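PDB 3OFK: nodulation protein S from Bradyrhizobium sp., which probably uses S-adenosyl-L-methionine as methyl donor for an N-methylation step in the synthesis of the nodulation (Nod) factor. Local coordinates for residues A[30-35]-A[193-198]; A[54-59]-A[113-118]. All blocks are in the same frame, centred on the assembly; numbering follows the deposited sequence.

Interaction 1: residues A[30-35]-A[193-198]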
loop_
_atom_site.group_PDB
_atom_site.type_symbol
_atom_site.label_atom_id
_atom_site.label_comp_id
_atom_site.label_asym_id
_atom_site.label_seq_id
_atom_site.Cartn_x
_atom_site.Cartn_y
_atom_site.Cartn_z
ATOM N N ASP A 30 -11.346 -2.677 8.591
ATOM C CA ASP A 30 -12.813 -2.554 8.420
ATOM C C ASP A 30 -13.474 -1.742 9.501
ATOM O O ASP A 30 -14.325 -0.907 9.214
ATOM C CB ASP A 30 -13.486 -3.919 8.273
ATOM C CG ASP A 30 -13.308 -4.489 6.874
ATOM O OD1 ASP A 30 -13.595 -3.767 5.884
ATOM O OD2 ASP A 30 -12.832 -5.639 6.757
ATOM N N ASP A 31 -13.057 -1.975 10.739
ATOM C CA ASP A 31 -13.773 -1.490 11.906
ATOM C C ASP A 31 -13.287 -0.131 12.426
ATOM O O ASP A 31 -13.994 0.478 13.220
ATOM C CB ASP A 31 -13.711 -2.528 13.034
ATOM C CG ASP A 31 -14.453 -3.819 12.681
ATOM O OD1 ASP A 31 -15.686 -3.767 12.490
ATOM O OD2 ASP A 31 -13.816 -4.887 12.596
ATOM N N ASN A 32 -12.106 0.330 11.999
ATOM C CA ASN A 32 -11.569 1.607 12.490
ATOM C C ASN A 32 -11.996 2.760 11.585
ATOM O O ASN A 32 -11.649 2.775 10.391
ATOM C CB ASN A 32 -10.056 1.547 12.562
ATOM C CG ASN A 32 -9.448 2.698 13.337
ATOM O OD1 ASN A 32 -10.105 3.673 13.689
ATOM N ND2 ASN A 32 -8.152 2.591 13.579
ATOM N N PRO A 33 -12.779 3.699 12.126
ATOM C CA PRO A 33 -13.176 4.853 11.316
ATOM C C PRO A 33 -12.006 5.594 10.647
ATOM O O PRO A 33 -12.164 6.076 9.530
ATOM C CB PRO A 33 -13.915 5.757 12.314
ATOM C CG PRO A 33 -13.669 5.182 13.666
ATOM C CD PRO A 33 -13.336 3.758 13.493
ATOM N N PHE A 34 -10.842 5.649 11.305
ATOM C CA PHE A 34 -9.636 6.253 10.718
ATOM C C PHE A 34 -9.170 5.481 9.495
ATOM O O PHE A 34 -8.769 6.071 8.492
ATOM C CB PHE A 34 -8.499 6.321 11.749
ATOM C CG PHE A 34 -7.125 6.517 11.137
ATOM C CD1 PHE A 34 -6.726 7.763 10.665
ATOM C CD2 PHE A 34 -6.224 5.451 11.043
ATOM C CE1 PHE A 34 -5.448 7.947 10.117
ATOM C CE2 PHE A 34 -4.950 5.629 10.493
ATOM C CZ PHE A 34 -4.567 6.866 10.018
ATOM N N GLU A 35 -9.218 4.157 9.578
ATOM C CA GLU A 35 -8.798 3.341 8.445
ATOM C C GLU A 35 -9.804 3.477 7.314
ATOM O O GLU A 35 -9.411 3.564 6.162
ATOM C CB GLU A 35 -8.570 1.878 8.861
ATOM C CG GLU A 35 -7.511 1.684 9.955
ATOM C CD GLU A 35 -6.102 1.966 9.485
ATOM O OE1 GLU A 35 -5.886 2.177 8.273
ATOM O OE2 GLU A 35 -5.201 1.965 10.331
ATOM N N ALA A 193 -1.503 9.600 18.159
ATOM C CA ALA A 193 -0.266 9.838 17.432
ATOM C C ALA A 193 -0.018 8.729 16.392
ATOM O O ALA A 193 0.478 9.015 15.297
ATOM C CB ALA A 193 0.909 9.958 18.413
ATOM N N ASP A 194 -0.385 7.482 16.725
ATOM C CA ASP A 194 -0.303 6.319 15.788
ATOM C C ASP A 194 -1.172 6.445 14.529
ATOM O O ASP A 194 -0.967 5.720 13.548
ATOM C CB ASP A 194 -0.757 5.017 16.490
ATOM C CG ASP A 194 0.306 4.404 17.407
ATOM O OD1 ASP A 194 0.087 3.236 17.825
ATOM O OD2 ASP A 194 1.326 5.064 17.722
ATOM N N GLU A 195 -2.189 7.302 14.590
ATOM C CA GLU A 195 -3.128 7.489 13.485
ATOM C C GLU A 195 -2.856 8.826 12.832
ATOM O O GLU A 195 -3.560 9.820 13.069
ATOM C CB GLU A 195 -4.591 7.341 13.960
ATOM C CG GLU A 195 -4.953 5.877 14.208
ATOM C CD GLU A 195 -6.282 5.636 14.907
ATOM O OE1 GLU A 195 -7.055 6.587 15.205
ATOM O OE2 GLU A 195 -6.551 4.451 15.171
ATOM N N ASP A 196 -1.790 8.844 12.031
ATOM C CA ASP A 196 -1.361 10.075 11.377
ATOM C C ASP A 196 -0.585 9.769 10.132
ATOM O O ASP A 196 0.611 9.475 10.187
ATOM C CB ASP A 196 -0.522 10.937 12.312
ATOM C CG ASP A 196 -0.116 12.265 11.681
ATOM O OD1 ASP A 196 -0.629 12.646 10.598
ATOM O OD2 ASP A 196 0.730 12.946 12.285
ATOM N N CYS A 197 -1.289 9.897 9.016
ATOM C CA CYS A 197 -0.914 9.329 7.748
ATOM C C CYS A 197 -0.723 10.433 6.739
ATOM O O CYS A 197 -1.434 11.433 6.760
ATOM C CB CYS A 197 -2.057 8.439 7.269
ATOM S SG CYS A 197 -1.779 7.703 5.686
ATOM N N LEU A 198 0.231 10.237 5.848
ATOM C CA LEU A 198 0.447 11.146 4.727
ATOM C C LEU A 198 0.213 10.327 3.484
ATOM O O LEU A 198 0.715 9.218 3.394
ATOM C CB LEU A 198 1.885 11.679 4.730
ATOM C CG LEU A 198 2.207 12.966 3.969
ATOM C CD1 LEU A 198 1.222 14.108 4.286
ATOM C CD2 LEU A 198 3.622 13.376 4.329
HETATM O O HOH W 1 -9.681 5.351 15.767
#
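Phe34 lays one face of its ring over the side chain of Glu195. Glu195 CB sits above the middle of the ring, 3.7 Å from the centroid, in a CH-pi contact. CG follows over the CD2 side, with Phe34 CD2 and Glu195 CG 3.4 Å apart. The glutamate runs extended past the ring toward the phenylalanine backbone, and its carboxylate plane is turned only 9° from the plane of the ring. Phe34 CG stands anti to the backbone N (chi1 162°), which carries the ring off the helix start to the strand. There Phe34 CZ meets Cys197 CB at the ring edge, 4.0 Å away. Replacing Phe34 with an alanine removes the ring, which would probably leave the aliphatic part of Glu195 without its aromatic cover and open a gap beside Cys197. The carboxylate end is held separately. Asn32 ND2 donates to Glu195 OE2 over 2.9 Å in a nearly straight bond (169°), which reaches the oxygen from above the carboxylate plane. A water donates to both Asn32 OD1 and Glu195 OE1, and Gln191 N also bonds OE1. Asn32 OD1 accepts from Phe34 N as well, so one amide serves both segments. Arg38, a residue that binds S-adenosyl-L-homocysteine, lies close to Cys197. Asn32 is the N-cap of helix 33-46, and its amide, with the Phe34 ring, joins the helix start to the entry of strand 196-203 in the Rossmann-like methyltransferase fold.

Interaction 2: residues A[54-59]-A[113-118]. With SAH (S-adenosyl-L-homocysteine), chain E.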
loop_
_atom_site.group_PDB
_atom_site.type_symbol
_atom_site.label_atom_id
_atom_site.label_comp_id
_atom_site.label_asym_id
_atom_site.label_seq_id
_atom_site.Cartn_x
_atom_site.Cartn_y
_atom_site.Cartn_z
ATOM N N ASN A 54 -5.165 -0.812 -15.966
ATOM C CA ASN A 54 -4.334 -1.938 -15.549
ATOM C C ASN A 54 -3.726 -1.549 -14.251
ATOM O O ASN A 54 -2.740 -0.840 -14.233
ATOM C CB ASN A 54 -3.247 -2.205 -16.599
ATOM C CG ASN A 54 -2.584 -3.548 -16.415
ATOM O OD1 ASN A 54 -3.190 -4.482 -15.901
ATOM N ND2 ASN A 54 -1.329 -3.659 -16.869
ATOM N N GLY A 55 -4.370 -1.924 -13.158
ATOM C CA GLY A 55 -3.968 -1.441 -11.842
ATOM C C GLY A 55 -3.131 -2.475 -11.081
ATOM O O GLY A 55 -3.276 -3.682 -11.314
ATOM N N LEU A 56 -2.260 -1.990 -10.189
ATOM C CA LEU A 56 -1.473 -2.862 -9.274
ATOM C C LEU A 56 -1.681 -2.446 -7.810
ATOM O O LEU A 56 -1.490 -1.277 -7.427
ATOM C CB LEU A 56 0.017 -2.835 -9.615
ATOM C CG LEU A 56 0.981 -3.650 -8.710
ATOM C CD1 LEU A 56 0.762 -5.155 -8.851
ATOM C CD2 LEU A 56 2.452 -3.305 -8.965
ATOM N N GLU A 57 -2.035 -3.389 -6.962
ATOM C CA GLU A 57 -2.119 -3.095 -5.543
ATOM C C GLU A 57 -1.021 -3.890 -4.876
ATOM O O GLU A 57 -0.914 -5.118 -5.131
ATOM C CB GLU A 57 -3.473 -3.477 -4.953
ATOM C CG GLU A 57 -3.590 -3.022 -3.465
ATOM C CD GLU A 57 -4.679 -3.696 -2.648
ATOM O OE1 GLU A 57 -5.203 -4.755 -3.043
ATOM O OE2 GLU A 57 -5.058 -3.134 -1.592
ATOM N N ILE A 58 -0.192 -3.194 -4.080
ATOM C CA ILE A 58 0.957 -3.812 -3.360
ATOM C C ILE A 58 0.647 -3.877 -1.877
ATOM O O ILE A 58 0.687 -2.836 -1.198
ATOM C CB ILE A 58 2.254 -3.030 -3.555
ATOM C CG1 ILE A 58 2.666 -3.111 -5.010
ATOM C CG2 ILE A 58 3.408 -3.599 -2.643
ATOM C CD1 ILE A 58 3.683 -2.033 -5.439
ATOM N N GLY A 59 0.385 -5.093 -1.381
ATOM C CA GLY A 59 -0.034 -5.293 0.026
ATOM C C GLY A 59 -1.548 -5.147 0.207
ATOM O O GLY A 59 -2.069 -4.042 0.193
ATOM N N GLU A 113 4.725 -6.355 -17.284
ATOM C CA GLU A 113 3.537 -5.490 -17.103
ATOM C C GLU A 113 3.889 -4.037 -16.779
ATOM O O GLU A 113 4.767 -3.761 -15.944
ATOM C CB GLU A 113 2.657 -5.977 -15.930
ATOM C CG GLU A 113 1.754 -7.179 -16.170
ATOM C CD GLU A 113 0.369 -6.794 -16.638
ATOM O OE1 GLU A 113 0.154 -6.660 -17.857
ATOM O OE2 GLU A 113 -0.520 -6.640 -15.787
ATOM N N LEU A 114 3.183 -3.113 -17.431
ATOM C CA LEU A 114 3.174 -1.714 -17.001
ATOM C C LEU A 114 1.758 -1.372 -16.545
ATOM O O LEU A 114 0.787 -1.760 -17.201
ATOM C CB LEU A 114 3.646 -0.772 -18.116
ATOM C CG LEU A 114 5.066 -1.052 -18.633
ATOM C CD1 LEU A 114 5.431 -0.145 -19.842
ATOM C CD2 LEU A 114 6.098 -0.940 -17.506
ATOM N N PHE A 115 1.670 -0.667 -15.417
ATOM C CA PHE A 115 0.409 -0.299 -14.739
ATOM C C PHE A 115 0.160 1.211 -14.751
ATOM O O PHE A 115 1.044 2.008 -14.436
ATOM C CB PHE A 115 0.419 -0.802 -13.292
ATOM C CG PHE A 115 0.728 -2.264 -13.175
ATOM C CD1 PHE A 115 -0.264 -3.211 -13.379
ATOM C CD2 PHE A 115 2.026 -2.699 -12.903
ATOM C CE1 PHE A 115 0.013 -4.547 -13.313
ATOM C CE2 PHE A 115 2.315 -4.059 -12.823
ATOM C CZ PHE A 115 1.301 -4.985 -13.031
ATOM N N ASP A 116 -1.053 1.610 -15.111
ATOM C CA ASP A 116 -1.419 3.038 -15.044
ATOM C C ASP A 116 -1.841 3.495 -13.626
ATOM O O ASP A 116 -2.031 4.700 -13.381
ATOM C CB ASP A 116 -2.467 3.403 -16.097
ATOM C CG ASP A 116 -3.749 2.603 -15.973
ATOM O OD1 ASP A 116 -3.684 1.449 -15.556
ATOM O OD2 ASP A 116 -4.825 3.123 -16.319
ATOM N N LEU A 117 -2.000 2.550 -12.701
ATOM C CA LEU A 117 -2.131 2.878 -11.284
ATOM C C LEU A 117 -1.380 1.847 -10.464
ATOM O O LEU A 117 -1.577 0.645 -10.658
ATOM C CB LEU A 117 -3.583 2.865 -10.817
ATOM C CG LEU A 117 -3.825 3.222 -9.340
ATOM C CD1 LEU A 117 -3.408 4.673 -9.001
ATOM C CD2 LEU A 117 -5.326 3.006 -9.072
ATOM N N ILE A 118 -0.535 2.326 -9.551
ATOM C CA ILE A 118 0.022 1.499 -8.509
ATOM C C ILE A 118 -0.358 2.080 -7.167
ATOM O O ILE A 118 -0.161 3.268 -6.909
ATOM C CB ILE A 118 1.535 1.446 -8.609
ATOM C CG1 ILE A 118 1.933 0.860 -9.961
ATOM C CG2 ILE A 118 2.105 0.634 -7.454
ATOM C CD1 ILE A 118 3.447 0.877 -10.210
HETATM N N SAH E . -2.490 -1.597 1.348
HETATM C CA SAH E . -3.538 -2.036 2.264
HETATM C CB SAH E . -2.976 -3.074 3.232
HETATM C CG SAH E . -1.920 -2.655 4.242
HETATM S SD SAH E . -1.495 -3.926 5.483
HETATM C C SAH E . -4.206 -0.891 3.041
HETATM O O SAH E . -3.706 0.235 3.076
HETATM O OXT SAH E . -5.261 -1.081 3.644
HETATM C "C5'" SAH E . 0.110 -4.373 4.743
HETATM C "C4'" SAH E . 0.143 -5.502 3.731
HETATM O "O4'" SAH E . 1.424 -5.507 3.103
HETATM C "C3'" SAH E . -0.067 -6.891 4.332
HETATM O "O3'" SAH E . -0.963 -7.646 3.505
HETATM C "C2'" SAH E . 1.350 -7.485 4.319
HETATM O "O2'" SAH E . 1.343 -8.888 4.218
HETATM C "C1'" SAH E . 1.913 -6.837 3.084
HETATM N N9 SAH E . 3.385 -6.784 2.930
HETATM C C8 SAH E . 4.320 -6.525 3.900
HETATM N N7 SAH E . 5.538 -6.523 3.317
HETATM C C5 SAH E . 5.403 -6.768 2.002
HETATM C C6 SAH E . 6.364 -6.813 0.992
HETATM N N6 SAH E . 7.679 -6.692 1.325
HETATM N N1 SAH E . 5.940 -7.075 -0.288
HETATM C C2 SAH E . 4.584 -7.231 -0.553
HETATM N N3 SAH E . 3.641 -7.149 0.467
HETATM C C4 SAH E . 4.046 -6.901 1.732
#
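Leu56 and Phe115 form the tightly packed part of this contact. Leu56 CB lies over the centre of the Phe115 ring, 3.7 Å from the centroid, while CD2 reaches the CE2 side. Phe115 CG is anti to its carbonyl carbon (chi1 -53°), and this brings the ring over Leu56 with Asn54 O near its edge. Met143 and Thr77 also touch both side chains. Farther along, Ile58 CD1 meets Ile118 CG2 at 3.7 Å, and Ile106 packs on Ile58. Between the strands, Leu56 N donates to Leu117 O over 2.8 Å, and Ile118 CA comes close to Leu56 O in a CA-H...O contact. These are neighbouring parallel strands, 52-58 and 115-121, in the central sheet of a class I, Rossmann-like methyltransferase. Just past the C-terminal end of strand 52-58, Gly59 O accepts from the amino nitrogen N of S-adenosyl-L-homocysteine (2.7 Å). A CB on Gly59 would probably clash with the ribose O4' and, at these backbone angles, with the carbonyl O of Ile58. The other end of the contact is more polar and partly exposed, with Leu114 at the surface. Asn54 N donates to Asp116 OD1 over 2.7 Å, on the syn side of the carboxylate; OD2 takes Ser53 N. One aspartate thus grips two successive backbone amides. Asn54 ND2 bonds Leu114 O at 2.9 Å, from above the carbonyl plane. The bonds from Asn54 ND2 to the Glu113 carboxylate are weak, the shorter being 3.3 Å to Glu113 OE2, with amide and carboxylate planes 65° apart. Glu113 has its stronger partner in Arg75, through a salt bridge.

How the interactions relate
The centres of interactions 1 and 2 are 24 Å apart, on opposite sides of the chain's centre. Their nearest atoms are about 11 Å apart, so they do not touch. Both reach the same mixed sheet. Interaction 2 joins the neighbouring parallel strands 52-58 and 115-121; interaction 1 brings the start of helix 33-46 to strand 196-203, which lies two positions beyond 115-121, past strand 148-155. Strand 52-58 is the next element after helix 33-46. Along the chain, 54-59/113-118 is nested inside the loop closed by 30-35/193-198. Both lie near the S-adenosyl-L-homocysteine site: Gly59 of interaction 2 binds the ligand through its backbone, and Arg38, close to interaction 1 and on the same helix as Phe34, binds it too.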